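Local coordinates for protein lipase (Pelosinus fermentans, PDB 5AH0) that hydrolyses ester bonds as a lipase of the alpha/beta-hydrolase clan and also degrades the polyester poly(butylene adipate-co-terephthalate), at residues Ala112-Gly117 against Ile355-Ala360; Ser185-Thr190 against Glu194-Asp199; Leu277-Val280 against Pro285-Tyr288. All blocks are in the same frame, centred on the assembly; numbering follows the deposited sequence.

Interaction 1: Ala112-Gly117 against Ile355-Ala360; sequences AHSMGG and IDHMDA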
loop_
_atom_site.group_PDB
_atom_site.type_symbol
_atom_site.label_atom_id
_atom_site.label_comp_id
_atom_site.label_asym_id
_atom_site.label_seq_id
_atom_site.Cartn_x
_atom_site.Cartn_y
_atom_site.Cartn_z
ATOM N N ALA A 112 -0.470 7.098 -1.565
ATOM C CA ALA A 112 -0.126 5.725 -1.281
ATOM C C ALA A 112 1.103 5.294 -2.058
ATOM O O ALA A 112 1.340 5.746 -3.176
ATOM C CB ALA A 112 -1.287 4.817 -1.607
ATOM N N HIS A 113 1.863 4.402 -1.444
ATOM C CA HIS A 113 3.046 3.818 -2.036
ATOM C C HIS A 113 2.836 2.322 -2.128
ATOM O O HIS A 113 2.242 1.714 -1.236
ATOM C CB HIS A 113 4.278 4.145 -1.190
ATOM C CG HIS A 113 5.541 3.491 -1.657
ATOM N ND1 HIS A 113 6.162 2.485 -0.948
ATOM C CD2 HIS A 113 6.324 3.723 -2.735
ATOM C CE1 HIS A 113 7.268 2.120 -1.573
ATOM N NE2 HIS A 113 7.384 2.846 -2.668
ATOM N N SER A 114 3.321 1.739 -3.216
ATOM C CA SER A 114 3.323 0.294 -3.377
ATOM C C SER A 114 1.910 -0.275 -3.223
ATOM O O SER A 114 0.960 0.291 -3.766
ATOM C CB SER A 114 4.304 -0.327 -2.379
ATOM O OG SER A 114 4.340 -1.727 -2.504
ATOM N N MET A 115 1.764 -1.366 -2.473
ATOM C CA MET A 115 0.468 -2.042 -2.316
ATOM C C MET A 115 -0.632 -1.125 -1.771
ATOM O O MET A 115 -1.829 -1.380 -1.946
ATOM C CB MET A 115 0.615 -3.255 -1.406
ATOM C CG MET A 115 -0.612 -4.167 -1.392
ATOM S SD MET A 115 -0.520 -5.489 -0.172
ATOM C CE MET A 115 -2.099 -6.293 -0.454
ATOM N N GLY A 116 -0.219 -0.050 -1.110
ATOM C CA GLY A 116 -1.148 0.938 -0.612
ATOM C C GLY A 116 -1.961 1.497 -1.762
ATOM O O GLY A 116 -3.111 1.915 -1.581
ATOM N N GLY A 117 -1.358 1.524 -2.952
ATOM C CA GLY A 117 -2.078 2.000 -4.118
ATOM C C GLY A 117 -3.340 1.180 -4.362
ATOM O O GLY A 117 -4.396 1.729 -4.687
ATOM N N ILE A 355 14.704 5.474 -10.018
ATOM C CA ILE A 355 14.147 5.490 -8.675
ATOM C C ILE A 355 13.745 4.060 -8.295
ATOM O O ILE A 355 12.858 3.490 -8.932
ATOM C CB ILE A 355 12.921 6.419 -8.613
ATOM C CG1 ILE A 355 13.320 7.855 -8.991
ATOM C CG2 ILE A 355 12.206 6.344 -7.223
ATOM C CD1 ILE A 355 14.112 8.553 -7.926
ATOM N N ASP A 356 14.391 3.440 -7.308
ATOM C CA ASP A 356 13.935 2.092 -6.968
ATOM C C ASP A 356 12.789 2.154 -5.947
ATOM O O ASP A 356 12.347 3.239 -5.552
ATOM C CB ASP A 356 15.082 1.170 -6.489
ATOM C CG ASP A 356 15.709 1.577 -5.150
ATOM O OD1 ASP A 356 15.002 1.976 -4.193
ATOM O OD2 ASP A 356 16.954 1.436 -5.045
ATOM N N HIS A 357 12.303 0.989 -5.539
ATOM C CA HIS A 357 11.077 0.920 -4.754
ATOM C C HIS A 357 11.128 1.659 -3.419
ATOM O O HIS A 357 10.177 2.355 -3.061
ATOM C CB HIS A 357 10.720 -0.535 -4.495
ATOM C CG HIS A 357 9.288 -0.745 -4.132
ATOM N ND1 HIS A 357 8.263 -0.556 -5.032
ATOM C CD2 HIS A 357 8.711 -1.150 -2.976
ATOM C CE1 HIS A 357 7.113 -0.838 -4.444
ATOM N NE2 HIS A 357 7.356 -1.198 -3.195
ATOM N N MET A 358 12.229 1.511 -2.684
ATOM C CA MET A 358 12.346 2.180 -1.391
ATOM C C MET A 358 12.733 3.638 -1.546
ATOM O O MET A 358 12.414 4.448 -0.672
ATOM C CB MET A 358 13.359 1.474 -0.493
ATOM C CG MET A 358 13.029 0.013 -0.251
ATOM S SD MET A 358 11.342 -0.164 0.323
ATOM C CE MET A 358 11.489 0.444 1.997
ATOM N N ASP A 359 13.416 3.961 -2.651
ATOM C CA ASP A 359 13.719 5.343 -2.997
ATOM C C ASP A 359 12.426 6.156 -2.951
ATOM O O ASP A 359 12.397 7.294 -2.474
ATOM C CB ASP A 359 14.330 5.467 -4.410
ATOM C CG ASP A 359 15.841 5.124 -4.478
ATOM O OD1 ASP A 359 16.563 5.281 -3.463
ATOM O OD2 ASP A 359 16.306 4.729 -5.585
ATOM N N ALA A 360 11.352 5.540 -3.436
ATOM C CA ALA A 360 10.121 6.247 -3.729
ATOM C C ALA A 360 9.433 6.741 -2.477
ATOM O O ALA A 360 8.704 7.736 -2.531
ATOM C CB ALA A 360 9.177 5.357 -4.528
#

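Interaction 2: Ser185-Thr190 against Glu194-Asp199; sequences SLASFT and EKLIYD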
loop_
_atom_site.group_PDB
_atom_site.type_symbol
_atom_site.label_atom_id
_atom_site.label_comp_id
_atom_site.label_asym_id
_atom_site.label_seq_id
_atom_site.Cartn_x
_atom_site.Cartn_y
_atom_site.Cartn_z
ATOM N N SER A 185 16.670 -6.902 7.050
ATOM C CA SER A 185 17.362 -5.716 6.566
ATOM C C SER A 185 17.147 -4.519 7.482
ATOM O O SER A 185 18.088 -3.797 7.789
ATOM C CB SER A 185 16.901 -5.353 5.159
ATOM O OG SER A 185 17.564 -4.183 4.701
ATOM N N LEU A 186 15.904 -4.306 7.908
ATOM C CA LEU A 186 15.589 -3.190 8.795
ATOM C C LEU A 186 16.335 -3.297 10.126
ATOM O O LEU A 186 16.883 -2.312 10.626
ATOM C CB LEU A 186 14.089 -3.127 9.051
ATOM C CG LEU A 186 13.192 -2.805 7.856
ATOM C CD1 LEU A 186 11.735 -2.758 8.317
ATOM C CD2 LEU A 186 13.603 -1.507 7.178
ATOM N N ALA A 187 16.364 -4.503 10.685
ATOM C CA ALA A 187 17.042 -4.752 11.953
ATOM C C ALA A 187 18.523 -4.426 11.859
ATOM O O ALA A 187 19.095 -3.888 12.796
ATOM C CB ALA A 187 16.843 -6.195 12.399
ATOM N N SER A 188 19.148 -4.752 10.733
ATOM C CA SER A 188 20.567 -4.458 10.569
ATOM C C SER A 188 20.812 -2.969 10.387
ATOM O O SER A 188 21.633 -2.374 11.079
ATOM C CB SER A 188 21.143 -5.214 9.377
ATOM O OG SER A 188 22.429 -4.711 9.048
ATOM N N PHE A 189 20.044 -2.367 9.490
ATOM C CA PHE A 189 20.231 -0.983 9.083
ATOM C C PHE A 189 20.035 0.022 10.222
ATOM O O PHE A 189 20.684 1.063 10.243
ATOM C CB PHE A 189 19.276 -0.659 7.943
ATOM C CG PHE A 189 19.499 0.685 7.322
ATOM C CD1 PHE A 189 20.636 0.939 6.577
ATOM C CD2 PHE A 189 18.556 1.684 7.455
ATOM C CE1 PHE A 189 20.842 2.178 6.000
ATOM C CE2 PHE A 189 18.756 2.922 6.873
ATOM C CZ PHE A 189 19.901 3.165 6.144
ATOM N N THR A 190 19.112 -0.260 11.132
ATOM C CA THR A 190 18.929 0.588 12.303
ATOM C C THR A 190 19.858 0.193 13.454
ATOM O O THR A 190 20.130 0.992 14.343
ATOM C CB THR A 190 17.483 0.540 12.810
ATOM O OG1 THR A 190 17.170 -0.792 13.242
ATOM C CG2 THR A 190 16.528 0.967 11.708
ATOM N N GLU A 194 17.790 -8.066 17.045
ATOM C CA GLU A 194 16.611 -8.825 17.471
ATOM C C GLU A 194 15.579 -7.994 18.231
ATOM O O GLU A 194 14.447 -8.441 18.431
ATOM C CB GLU A 194 17.032 -10.009 18.347
ATOM C CG GLU A 194 17.520 -11.219 17.567
ATOM C CD GLU A 194 16.389 -11.981 16.886
ATOM O OE1 GLU A 194 15.232 -11.883 17.350
ATOM O OE2 GLU A 194 16.662 -12.681 15.886
ATOM N N LYS A 195 15.957 -6.793 18.660
ATOM C CA LYS A 195 15.033 -5.966 19.422
ATOM C C LYS A 195 14.232 -5.017 18.542
ATOM O O LYS A 195 13.598 -4.097 19.044
ATOM C CB LYS A 195 15.767 -5.182 20.516
ATOM C CG LYS A 195 16.251 -6.057 21.667
ATOM C CD LYS A 195 16.568 -5.218 22.902
ATOM C CE LYS A 195 16.821 -6.089 24.136
ATOM N NZ LYS A 195 16.998 -5.275 25.380
ATOM N N LEU A 196 14.253 -5.254 17.233
ATOM C CA LEU A 196 13.491 -4.438 16.291
ATOM C C LEU A 196 11.994 -4.491 16.584
ATOM O O LEU A 196 11.415 -5.567 16.728
ATOM C CB LEU A 196 13.743 -4.909 14.859
ATOM C CG LEU A 196 12.977 -4.201 13.741
ATOM C CD1 LEU A 196 13.626 -2.861 13.390
ATOM C CD2 LEU A 196 12.932 -5.103 12.501
ATOM N N ILE A 197 11.364 -3.330 16.673
ATOM C CA ILE A 197 9.924 -3.285 16.849
ATOM C C ILE A 197 9.259 -3.394 15.483
ATOM O O ILE A 197 9.296 -2.461 14.680
ATOM C CB ILE A 197 9.479 -2.010 17.563
ATOM C CG1 ILE A 197 10.286 -1.836 18.853
ATOM C CG2 ILE A 197 7.977 -2.049 17.840
ATOM C CD1 ILE A 197 9.980 -0.566 19.608
ATOM N N TYR A 198 8.701 -4.562 15.203
ATOM C CA TYR A 198 8.008 -4.806 13.952
ATOM C C TYR A 198 6.914 -5.829 14.198
ATOM O O TYR A 198 7.138 -6.832 14.872
ATOM C CB TYR A 198 8.978 -5.290 12.868
ATOM C CG TYR A 198 8.403 -5.265 11.468
ATOM C CD1 TYR A 198 7.500 -6.241 11.048
ATOM C CD2 TYR A 198 8.768 -4.273 10.558
ATOM C CE1 TYR A 198 6.966 -6.230 9.753
ATOM C CE2 TYR A 198 8.238 -4.249 9.256
ATOM C CZ TYR A 198 7.340 -5.235 8.869
ATOM O OH TYR A 198 6.812 -5.223 7.605
ATOM N N ASP A 199 5.724 -5.571 13.672
ATOM C CA ASP A 199 4.598 -6.458 13.904
ATOM C C ASP A 199 3.812 -6.755 12.630
ATOM O O ASP A 199 3.433 -5.839 11.905
ATOM C CB ASP A 199 3.666 -5.861 14.950
ATOM C CG ASP A 199 2.433 -6.710 15.163
ATOM O OD1 ASP A 199 2.551 -7.954 15.065
ATOM O OD2 ASP A 199 1.353 -6.140 15.414
#

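Interaction 3: Leu277-Val280 against Pro285-Tyr288; sequences LPHV and PLLY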
loop_
_atom_site.group_PDB
_atom_site.type_symbol
_atom_site.label_atom_id
_atom_site.label_comp_id
_atom_site.label_asym_id
_atom_site.label_seq_id
_atom_site.Cartn_x
_atom_site.Cartn_y
_atom_site.Cartn_z
ATOM N N LEU A 277 19.057 0.229 2.327
ATOM C CA LEU A 277 18.752 -1.055 2.942
ATOM C C LEU A 277 19.647 -2.159 2.377
ATOM O O LEU A 277 19.684 -2.381 1.169
ATOM C CB LEU A 277 17.288 -1.420 2.722
ATOM C CG LEU A 277 16.237 -0.467 3.297
ATOM C CD1 LEU A 277 14.842 -0.967 2.986
ATOM C CD2 LEU A 277 16.427 -0.321 4.819
ATOM N N PRO A 278 20.367 -2.865 3.256
ATOM C CA PRO A 278 21.247 -3.920 2.764
ATOM C C PRO A 278 20.556 -5.270 2.687
ATOM O O PRO A 278 19.579 -5.522 3.398
ATOM C CB PRO A 278 22.353 -3.952 3.811
ATOM C CG PRO A 278 21.622 -3.614 5.101
ATOM C CD PRO A 278 20.512 -2.654 4.714
ATOM N N HIS A 279 21.071 -6.127 1.818
ATOM C CA HIS A 279 20.760 -7.541 1.894
ATOM C C HIS A 279 21.704 -8.212 2.897
ATOM O O HIS A 279 22.930 -8.190 2.742
ATOM C CB HIS A 279 20.871 -8.183 0.527
ATOM C CG HIS A 279 20.185 -9.502 0.443
ATOM N ND1 HIS A 279 20.736 -10.655 0.956
ATOM C CD2 HIS A 279 18.986 -9.853 -0.076
ATOM C CE1 HIS A 279 19.910 -11.663 0.744
ATOM N NE2 HIS A 279 18.837 -11.201 0.129
ATOM N N VAL A 280 21.144 -8.772 3.956
ATOM C CA VAL A 280 21.975 -9.274 5.049
ATOM C C VAL A 280 22.765 -10.538 4.674
ATOM O O VAL A 280 23.742 -10.889 5.328
ATOM C CB VAL A 280 21.110 -9.520 6.299
ATOM C CG1 VAL A 280 21.953 -9.939 7.478
ATOM C CG2 VAL A 280 20.348 -8.243 6.658
ATOM N N PRO A 285 22.866 -4.312 -2.109
ATOM C CA PRO A 285 21.611 -3.643 -1.709
ATOM C C PRO A 285 20.475 -4.681 -1.564
ATOM O O PRO A 285 20.520 -5.684 -2.286
ATOM C CB PRO A 285 21.343 -2.681 -2.864
ATOM C CG PRO A 285 22.732 -2.346 -3.386
ATOM C CD PRO A 285 23.506 -3.668 -3.267
ATOM N N LEU A 286 19.503 -4.451 -0.674
ATOM C CA LEU A 286 18.396 -5.390 -0.455
ATOM C C LEU A 286 17.698 -5.784 -1.751
ATOM O O LEU A 286 17.438 -6.952 -1.987
ATOM C CB LEU A 286 17.354 -4.789 0.508
ATOM C CG LEU A 286 16.093 -5.617 0.801
ATOM C CD1 LEU A 286 16.483 -6.973 1.388
ATOM C CD2 LEU A 286 15.151 -4.916 1.776
ATOM N N LEU A 287 17.418 -4.805 -2.603
ATOM C CA LEU A 287 16.614 -5.037 -3.785
ATOM C C LEU A 287 17.360 -5.685 -4.950
ATOM O O LEU A 287 16.749 -5.982 -5.986
ATOM C CB LEU A 287 16.019 -3.711 -4.246
ATOM C CG LEU A 287 15.077 -3.042 -3.242
ATOM C CD1 LEU A 287 14.509 -1.779 -3.830
ATOM C CD2 LEU A 287 13.973 -4.017 -2.869
ATOM N N TYR A 288 18.671 -5.887 -4.802
ATOM C CA TYR A 288 19.472 -6.378 -5.912
ATOM C C TYR A 288 19.006 -7.750 -6.459
ATOM O O TYR A 288 18.761 -7.883 -7.654
ATOM C CB TYR A 288 20.952 -6.436 -5.529
ATOM C CG TYR A 288 21.800 -7.055 -6.623
ATOM C CD1 TYR A 288 22.096 -6.349 -7.785
ATOM C CD2 TYR A 288 22.291 -8.353 -6.502
ATOM C CE1 TYR A 288 22.868 -6.926 -8.809
ATOM C CE2 TYR A 288 23.066 -8.933 -7.506
ATOM C CZ TYR A 288 23.352 -8.213 -8.653
ATOM O OH TYR A 288 24.105 -8.788 -9.647
#

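Interaction 1: Ala112-Gly117 against Ile355-Ala360
The nucleophile elbow of an alpha/beta-hydrolase carries Ser114 to the ring of His357. A type II' turn from His113 to Gly116 links strand 108-113 to helix 116-129. Ser114 sits in it with positive phi (56°), as the nucleophile of such an elbow does. Its OG donates to His357 NE2 at 3.1 Å and lies in the plane of the imidazole, at the edge. The other ring nitrogen, His357 ND1, is hydrogen-bonded to Asp315 OD2. The Ser-His-Asp relay is consistent with the catalytic triad of a lipase. CE1 of His113 rests over one face of His357, near the rim, 3.7 Å from His357 NE2. The two ring planes are inclined at 41°. His113 NE2 also gives a weak, bent bond to His357 O (2.9 Å). The methyl CB of Ala360 lies 3.6 Å from His113 NE2, and Tyr25 OH bonds to ND1 of the same His113 ring. Replacing His357 by an alanine would remove the imidazole, and would probably leave Ser114 OG without its acceptor and Asp315 without its partner. Asp356 OD1 accepts from Asp359 N at 3.0 Å, an Asx motif that shapes the histidine loop. This loop follows strand 352-353 and precedes helix 370-380, while Ile159 of strand 153-159 touches both His113 and Ala360.

Interaction 2: Ser185-Thr190 against Glu194-Asp199
Leu196 swings its CG opposite the backbone N (chi1 178°), and this carries its two methyls to the last turns of helix 173-190. Leu186 takes another setting. Its CG lies opposite the carbonyl carbon (chi1 -66°), which carries CD1 toward Tyr198.

Leu196 is the central side chain of the contact. Its CD2 lies 4.1 Å from Ala187 CB. The same CD2 is 4.1 Å from Leu186 CB, and it approaches the backbone as well, 3.9 Å from Ala187 N. One methyl thus fits against two successive helix residues. The other branch goes to the next turn, where Leu196 CD1 lies 4.1 Å from Thr190 OG1. The Thr190 and Leu196 side chains cross there at about a right angle.

The chain doubles back on its own helix here. After Thr190 it turns, and Ala187 is joined to Gly193 by a backbone hydrogen bond. Segment 194-199 then runs off with no regular secondary structure, and Leu196 and Tyr198 both project toward the helix.

Thr190 OG1 is held at the turn. It donates to Leu186 O (3.0 Å), one helical turn back, and is also hydrogen-bonded to Ala192 N. Leu186 O accepts Thr190 N too, from the opposite face of its carbonyl plane, so two bonds grip this oxygen.

Further along, Leu186 CD1 approaches the Tyr198 ring obliquely, 3.9 Å from CE2 and 4.0 Å from CD2. Phe200 packs edge-to-face with the Tyr198 ring, and Tyr198 OH is hydrogen-bonded to Met13 O. Leu215 of helix 215-223 also touches the Leu196 side chain.

Interaction 3: Leu277-Val280 against Pro285-Tyr288
The imidazole of His279 presents its CD2 edge to Leu286, with Leu286 O close to the ring plane and 3.8 Å from CD2. The ring of Tyr282 stacks on the imidazole. ND1, on another part of the edge, is hydrogen-bonded to the backbone N of Tyr282 and of Ile281. The stack and these bonds together should fix the rotation of the ring. With CG placed opposite the backbone N (chi1 -163°), His279 crosses the Leu286 side chain at about a right angle. Its CD2 comes 4.1 Å from Leu286 CD1.

The backbones meet in a single beta bridge, Pro278 with Pro285, inside the long loop between strand 258-265 and helix 288-294. Leu286 N donates to Leu277 O at 2.8 Å, nearly straight (N-H...O 165°). Next to this bond His279 N and Leu286 N lie 3.4 Å apart. Both are donors, and they do not bond to each other. Past the bridge, a type I turn from Pro285 to Tyr288 is closed by Tyr288 N to Pro285 O, and it leads into helix 288-294.

Leu277 and Leu286 run side by side and point the same way. Leu277 CB is 4.0 Å from Leu286 CB, and Leu277 CD1 is 4.1 Å from Leu286 CD2. Pro278 and Pro285 turn their CB atoms away from the contact. On helix 173-190, Asn181 touches His279, and Phe178 packs on Leu287.

Interactions 2 and 3 follow one another along the chain, both inside the loop closed by interaction 1. Interaction 3 touches both of the others. Ser185 OG is 2.7 Å from Pro278 O, a probable hydrogen bond between interactions 2 and 3. Leu186 CD2 also packs on Leu277 CD2 at 3.9 Å. Toward the presumed catalytic histidine, Leu287 CD1 lies 3.9 Å from His357 N, and Leu277 CD1 is 3.8 Å from Met358 CE. Interactions 1 and 2 do not touch; their nearest atoms are about 6 Å apart. A bound di(hydroxyethyl)ether molecule lies about 7 Å from the His279 side chain. The zinc site, formed by Asp56, His76, His82 and Asp233, uses residues of none of these segments.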